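VP5 (PDB 6QGL) is an envelope protein of a pleomorphic virus of haloarchaea and probably drives fusion of the viral membrane with that of the host cell. Local coordinates at residues A[346-360]-A[428-442]. Numbering follows the deposited sequence.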
loop_
_atom_site.group_PDB
_atom_site.type_symbol
_atom_site.label_atom_id
_atom_site.label_comp_id
_atom_site.label_asym_id
_atom_site.label_seq_id
_atom_site.Cartn_x
_atom_site.Cartn_y
_atom_site.Cartn_z
ATOM N N ASP A 346 10.983 -1.165 6.846
ATOM C CA ASP A 346 10.124 -2.060 6.067
ATOM C C ASP A 346 10.828 -2.626 4.839
ATOM O O ASP A 346 11.549 -1.896 4.154
ATOM C CB ASP A 346 8.817 -1.350 5.668
ATOM C CG ASP A 346 7.884 -1.031 6.826
ATOM O OD1 ASP A 346 8.039 -1.646 7.908
ATOM O OD2 ASP A 346 6.989 -0.179 6.647
ATOM N N VAL A 347 10.621 -3.929 4.569
ATOM C CA VAL A 347 11.209 -4.627 3.424
ATOM C C VAL A 347 10.217 -4.617 2.272
ATOM O O VAL A 347 9.096 -5.098 2.427
ATOM C CB VAL A 347 11.643 -6.087 3.744
ATOM C CG1 VAL A 347 12.258 -6.764 2.518
ATOM C CG2 VAL A 347 12.599 -6.152 4.929
ATOM N N TYR A 348 10.637 -4.096 1.119
ATOM C CA TYR A 348 9.831 -4.099 -0.093
ATOM C C TYR A 348 10.474 -5.050 -1.082
ATOM O O TYR A 348 11.699 -5.073 -1.218
ATOM C CB TYR A 348 9.690 -2.702 -0.709
ATOM C CG TYR A 348 8.917 -1.713 0.135
ATOM C CD1 TYR A 348 7.527 -1.645 0.068
ATOM C CD2 TYR A 348 9.577 -0.789 0.938
ATOM C CE1 TYR A 348 6.813 -0.710 0.818
ATOM C CE2 TYR A 348 8.873 0.150 1.691
ATOM C CZ TYR A 348 7.491 0.186 1.627
ATOM O OH TYR A 348 6.799 1.115 2.367
ATOM N N PHE A 349 9.648 -5.850 -1.751
ATOM C CA PHE A 349 10.091 -6.815 -2.742
ATOM C C PHE A 349 9.295 -6.609 -4.017
ATOM O O PHE A 349 8.065 -6.639 -3.990
ATOM C CB PHE A 349 9.939 -8.245 -2.196
ATOM C CG PHE A 349 10.676 -9.314 -2.966
ATOM C CD1 PHE A 349 12.064 -9.402 -2.914
ATOM C CD2 PHE A 349 9.983 -10.270 -3.700
ATOM C CE1 PHE A 349 12.744 -10.391 -3.624
ATOM C CE2 PHE A 349 10.664 -11.272 -4.391
ATOM C CZ PHE A 349 12.039 -11.330 -4.346
ATOM N N THR A 350 9.998 -6.326 -5.117
ATOM C CA THR A 350 9.384 -6.108 -6.425
ATOM C C THR A 350 9.672 -7.336 -7.272
ATOM O O THR A 350 10.837 -7.669 -7.501
ATOM C CB THR A 350 9.876 -4.804 -7.067
ATOM O OG1 THR A 350 11.272 -4.903 -7.304
ATOM C CG2 THR A 350 9.619 -3.599 -6.203
ATOM N N ALA A 351 8.617 -8.043 -7.695
ATOM C CA ALA A 351 8.773 -9.275 -8.464
ATOM C C ALA A 351 7.608 -9.518 -9.414
ATOM O O ALA A 351 6.561 -8.881 -9.281
ATOM C CB ALA A 351 8.924 -10.451 -7.509
ATOM N N ASP A 352 7.795 -10.442 -10.374
ATOM C CA ASP A 352 6.758 -10.821 -11.329
ATOM C C ASP A 352 5.866 -11.878 -10.681
ATOM O O ASP A 352 6.347 -12.948 -10.303
ATOM C CB ASP A 352 7.372 -11.340 -12.643
ATOM C CG ASP A 352 6.376 -11.657 -13.746
ATOM O OD1 ASP A 352 5.157 -11.458 -13.528
ATOM O OD2 ASP A 352 6.810 -12.113 -14.819
ATOM N N MET A 353 4.567 -11.562 -10.555
ATOM C CA MET A 353 3.566 -12.431 -9.938
ATOM C C MET A 353 3.289 -13.706 -10.720
ATOM O O MET A 353 2.918 -14.703 -10.111
ATOM C CB MET A 353 2.264 -11.671 -9.652
ATOM C CG MET A 353 2.409 -10.578 -8.601
ATOM S SD MET A 353 3.085 -11.124 -7.007
ATOM C CE MET A 353 1.698 -12.113 -6.392
ATOM N N SER A 354 3.467 -13.686 -12.057
ATOM C CA SER A 354 3.237 -14.860 -12.910
ATOM C C SER A 354 4.161 -16.031 -12.571
ATOM O O SER A 354 3.757 -17.191 -12.696
ATOM C CB SER A 354 3.341 -14.500 -14.385
ATOM O OG SER A 354 4.614 -13.965 -14.701
ATOM N N LEU A 355 5.379 -15.720 -12.113
ATOM C CA LEU A 355 6.383 -16.713 -11.741
ATOM C C LEU A 355 6.110 -17.366 -10.383
ATOM O O LEU A 355 6.760 -18.368 -10.072
ATOM C CB LEU A 355 7.798 -16.104 -11.793
ATOM C CG LEU A 355 8.181 -15.349 -13.078
ATOM C CD1 LEU A 355 9.539 -14.709 -12.949
ATOM C CD2 LEU A 355 8.155 -16.258 -14.296
ATOM N N VAL A 356 5.153 -16.819 -9.584
ATOM C CA VAL A 356 4.791 -17.365 -8.262
ATOM C C VAL A 356 4.505 -18.857 -8.393
ATOM O O VAL A 356 3.634 -19.241 -9.175
ATOM C CB VAL A 356 3.615 -16.629 -7.549
ATOM C CG1 VAL A 356 3.353 -17.222 -6.165
ATOM C CG2 VAL A 356 3.865 -15.135 -7.427
ATOM N N GLU A 357 5.284 -19.694 -7.676
ATOM C CA GLU A 357 5.160 -21.157 -7.688
ATOM C C GLU A 357 5.633 -21.767 -6.368
ATOM O O GLU A 357 6.601 -21.287 -5.775
ATOM C CB GLU A 357 5.931 -21.787 -8.865
ATOM C CG GLU A 357 5.358 -21.502 -10.246
ATOM C CD GLU A 357 6.095 -22.099 -11.428
ATOM O OE1 GLU A 357 7.194 -22.666 -11.225
ATOM O OE2 GLU A 357 5.573 -22.005 -12.562
ATOM N N GLY A 358 4.955 -22.826 -5.937
ATOM C CA GLY A 358 5.266 -23.540 -4.704
ATOM C C GLY A 358 4.528 -24.859 -4.554
ATOM O O GLY A 358 3.532 -25.086 -5.247
ATOM N N PRO A 359 4.976 -25.755 -3.645
ATOM C CA PRO A 359 4.284 -27.044 -3.485
ATOM C C PRO A 359 3.002 -26.951 -2.664
ATOM O O PRO A 359 2.939 -26.203 -1.684
ATOM C CB PRO A 359 5.330 -27.938 -2.797
ATOM C CG PRO A 359 6.579 -27.092 -2.651
ATOM C CD PRO A 359 6.142 -25.671 -2.746
ATOM N N TRP A 360 1.981 -27.722 -3.071
ATOM C CA TRP A 360 0.688 -27.788 -2.398
ATOM C C TRP A 360 0.538 -29.162 -1.732
ATOM O O TRP A 360 0.040 -30.107 -2.349
ATOM C CB TRP A 360 -0.457 -27.495 -3.382
ATOM C CG TRP A 360 -1.783 -27.358 -2.703
ATOM C CD1 TRP A 360 -2.711 -28.338 -2.510
ATOM C CD2 TRP A 360 -2.288 -26.191 -2.044
ATOM N NE1 TRP A 360 -3.778 -27.847 -1.798
ATOM C CE2 TRP A 360 -3.549 -26.528 -1.504
ATOM C CE3 TRP A 360 -1.806 -24.884 -1.873
ATOM C CZ2 TRP A 360 -4.337 -25.604 -0.807
ATOM C CZ3 TRP A 360 -2.586 -23.970 -1.181
ATOM C CH2 TRP A 360 -3.835 -24.331 -0.657
ATOM N N ARG A 428 1.007 -28.720 -6.993
ATOM C CA ARG A 428 1.745 -27.466 -6.855
ATOM C C ARG A 428 0.891 -26.286 -7.298
ATOM O O ARG A 428 0.051 -26.444 -8.184
ATOM C CB ARG A 428 3.093 -27.507 -7.613
ATOM C CG ARG A 428 3.002 -27.537 -9.140
ATOM C CD ARG A 428 4.308 -27.105 -9.773
ATOM N NE ARG A 428 4.171 -26.873 -11.210
ATOM C CZ ARG A 428 4.897 -25.999 -11.900
ATOM N NH1 ARG A 428 4.700 -25.846 -13.202
ATOM N NH2 ARG A 428 5.802 -25.247 -11.287
ATOM N N PHE A 429 1.090 -25.113 -6.683
ATOM C CA PHE A 429 0.355 -23.916 -7.081
ATOM C C PHE A 429 1.240 -23.041 -7.950
ATOM O O PHE A 429 2.426 -22.889 -7.666
ATOM C CB PHE A 429 -0.225 -23.148 -5.879
ATOM C CG PHE A 429 0.773 -22.622 -4.875
ATOM C CD1 PHE A 429 1.164 -23.397 -3.788
ATOM C CD2 PHE A 429 1.273 -21.330 -4.977
ATOM C CE1 PHE A 429 2.077 -22.907 -2.850
ATOM C CE2 PHE A 429 2.188 -20.842 -4.040
ATOM C CZ PHE A 429 2.580 -21.633 -2.981
ATOM N N VAL A 430 0.678 -22.529 -9.047
ATOM C CA VAL A 430 1.362 -21.674 -10.024
ATOM C C VAL A 430 0.426 -20.477 -10.302
ATOM O O VAL A 430 -0.786 -20.609 -10.117
ATOM C CB VAL A 430 1.719 -22.488 -11.309
ATOM C CG1 VAL A 430 2.352 -21.615 -12.391
ATOM C CG2 VAL A 430 2.627 -23.670 -10.987
ATOM N N SER A 431 0.978 -19.313 -10.703
ATOM C CA SER A 431 0.180 -18.118 -10.997
ATOM C C SER A 431 -0.714 -18.297 -12.225
ATOM O O SER A 431 -0.388 -19.083 -13.119
ATOM C CB SER A 431 1.081 -16.907 -11.175
ATOM O OG SER A 431 0.364 -15.713 -11.441
ATOM N N THR A 432 -1.848 -17.578 -12.254
ATOM C CA THR A 432 -2.809 -17.629 -13.359
ATOM C C THR A 432 -2.532 -16.519 -14.393
ATOM O O THR A 432 -3.199 -16.473 -15.431
ATOM C CB THR A 432 -4.260 -17.647 -12.825
ATOM O OG1 THR A 432 -5.138 -18.017 -13.888
ATOM C CG2 THR A 432 -4.703 -16.310 -12.223
ATOM N N ALA A 433 -1.540 -15.642 -14.106
ATOM C CA ALA A 433 -1.147 -14.517 -14.955
ATOM C C ALA A 433 -0.669 -14.947 -16.342
ATOM O O ALA A 433 0.268 -15.741 -16.471
ATOM C CB ALA A 433 -0.098 -13.665 -14.261
ATOM N N THR A 434 -1.365 -14.437 -17.371
ATOM C CA THR A 434 -1.133 -14.693 -18.797
ATOM C C THR A 434 0.186 -14.093 -19.303
ATOM O O THR A 434 0.803 -14.646 -20.217
ATOM C CB THR A 434 -2.355 -14.222 -19.631
ATOM O OG1 THR A 434 -2.111 -14.458 -21.019
ATOM C CG2 THR A 434 -2.714 -12.738 -19.406
ATOM N N GLU A 435 0.597 -12.960 -18.718
ATOM C CA GLU A 435 1.798 -12.217 -19.098
ATOM C C GLU A 435 2.648 -11.840 -17.876
ATOM O O GLU A 435 2.242 -12.100 -16.740
ATOM C CB GLU A 435 1.396 -10.959 -19.900
ATOM C CG GLU A 435 0.502 -9.988 -19.136
ATOM C CD GLU A 435 -0.449 -9.132 -19.949
ATOM O OE1 GLU A 435 -0.679 -9.439 -21.142
ATOM O OE2 GLU A 435 -0.985 -8.153 -19.380
ATOM N N THR A 436 3.818 -11.210 -18.120
ATOM C CA THR A 436 4.723 -10.737 -17.070
ATOM C C THR A 436 4.070 -9.536 -16.387
ATOM O O THR A 436 3.890 -8.489 -17.017
ATOM C CB THR A 436 6.120 -10.401 -17.635
ATOM O OG1 THR A 436 5.999 -9.378 -18.621
ATOM C CG2 THR A 436 6.841 -11.619 -18.210
ATOM N N THR A 437 3.647 -9.719 -15.126
ATOM C CA THR A 437 2.992 -8.675 -14.336
ATOM C C THR A 437 3.822 -8.346 -13.100
ATOM O O THR A 437 3.927 -9.168 -12.189
ATOM C CB THR A 437 1.539 -9.056 -13.987
ATOM O OG1 THR A 437 1.536 -10.267 -13.233
ATOM C CG2 THR A 437 0.644 -9.190 -15.216
ATOM N N TYR A 438 4.428 -7.150 -13.082
ATOM C CA TYR A 438 5.240 -6.697 -11.957
ATOM C C TYR A 438 4.378 -6.141 -10.832
ATOM O O TYR A 438 3.334 -5.534 -11.085
ATOM C CB TYR A 438 6.292 -5.673 -12.402
ATOM C CG TYR A 438 7.478 -6.296 -13.103
ATOM C CD1 TYR A 438 8.483 -6.938 -12.383
ATOM C CD2 TYR A 438 7.602 -6.239 -14.488
ATOM C CE1 TYR A 438 9.572 -7.522 -13.024
ATOM C CE2 TYR A 438 8.689 -6.821 -15.141
ATOM C CZ TYR A 438 9.674 -7.459 -14.404
ATOM O OH TYR A 438 10.750 -8.031 -15.041
ATOM N N ASP A 439 4.813 -6.371 -9.586
ATOM C CA ASP A 439 4.122 -5.920 -8.381
ATOM C C ASP A 439 5.126 -5.679 -7.258
ATOM O O ASP A 439 6.156 -6.358 -7.197
ATOM C CB ASP A 439 3.067 -6.954 -7.949
ATOM C CG ASP A 439 2.002 -6.454 -6.990
ATOM O OD1 ASP A 439 1.784 -5.225 -6.928
ATOM O OD2 ASP A 439 1.364 -7.298 -6.321
ATOM N N THR A 440 4.828 -4.701 -6.382
ATOM C CA THR A 440 5.668 -4.345 -5.238
ATOM C C THR A 440 4.947 -4.751 -3.954
ATOM O O THR A 440 3.867 -4.233 -3.661
ATOM C CB THR A 440 6.056 -2.858 -5.296
ATOM O OG1 THR A 440 6.683 -2.583 -6.553
ATOM C CG2 THR A 440 6.967 -2.429 -4.138
ATOM N N LEU A 441 5.544 -5.696 -3.211
ATOM C CA LEU A 441 5.023 -6.233 -1.951
ATOM C C LEU A 441 5.843 -5.740 -0.758
ATOM O O LEU A 441 7.050 -5.570 -0.883
ATOM C CB LEU A 441 5.077 -7.784 -1.943
ATOM C CG LEU A 441 4.343 -8.597 -3.016
ATOM C CD1 LEU A 441 4.767 -10.038 -2.968
ATOM C CD2 LEU A 441 2.848 -8.516 -2.863
ATOM N N GLN A 442 5.204 -5.583 0.413
ATOM C CA GLN A 442 5.891 -5.235 1.658
ATOM C C GLN A 442 5.894 -6.500 2.506
ATOM O O GLN A 442 4.894 -6.790 3.167
ATOM C CB GLN A 442 5.214 -4.068 2.404
ATOM C CG GLN A 442 6.007 -3.587 3.619
ATOM C CD GLN A 442 5.310 -2.507 4.403
ATOM O OE1 GLN A 442 4.891 -1.478 3.865
ATOM N NE2 GLN A 442 5.204 -2.702 5.706
#
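Phe429 lays one ring face against the backbone of Gly358: the glycine CA sits 3.9 Å from the ring centroid, only 22° off the normal, a CH-pi contact. With CG between its backbone N and carbonyl carbon (chi1 61°), the phenyl folds back over the neighbouring strand, and its CD1 also meets Trp360 CE3 at 3.8 Å, at the indole edge. Beneath it Gly358 and Phe429 form a hydrogen-bonded antiparallel pair, Phe429 N to Gly358 O measuring 2.8 Å. The second tight region is the turn at Asp352, where OD1 takes Thr437 N (2.8 Å) and Ser354 N (3.2 Å) from opposite faces of the carboxylate, the latter closing an Asx turn; two grips from both sides should fix its rotation. Further along, strands 347-352 and 438-442 run antiparallel, paired through Phe349 with Leu441 and Ala351 with Asp439.

The solvent side is looser. There the exposed Arg428 reaches Glu357 OE1 through NH2 at 2.9 Å, a salt bridge with the two planes 75° apart, while Val430 CG2 lies over the guanidinium; NH1 pairs with Glu385. The exposed Thr436 brings only its CB to 3.4 Å from Asp352 OD2.

The paired segments thus connect two antiparallel sheets: strand 317-324 flanks strand 347-352, helix 289-296 packs on Thr350 and Thr440, and Trp360 rests on strand 382-388.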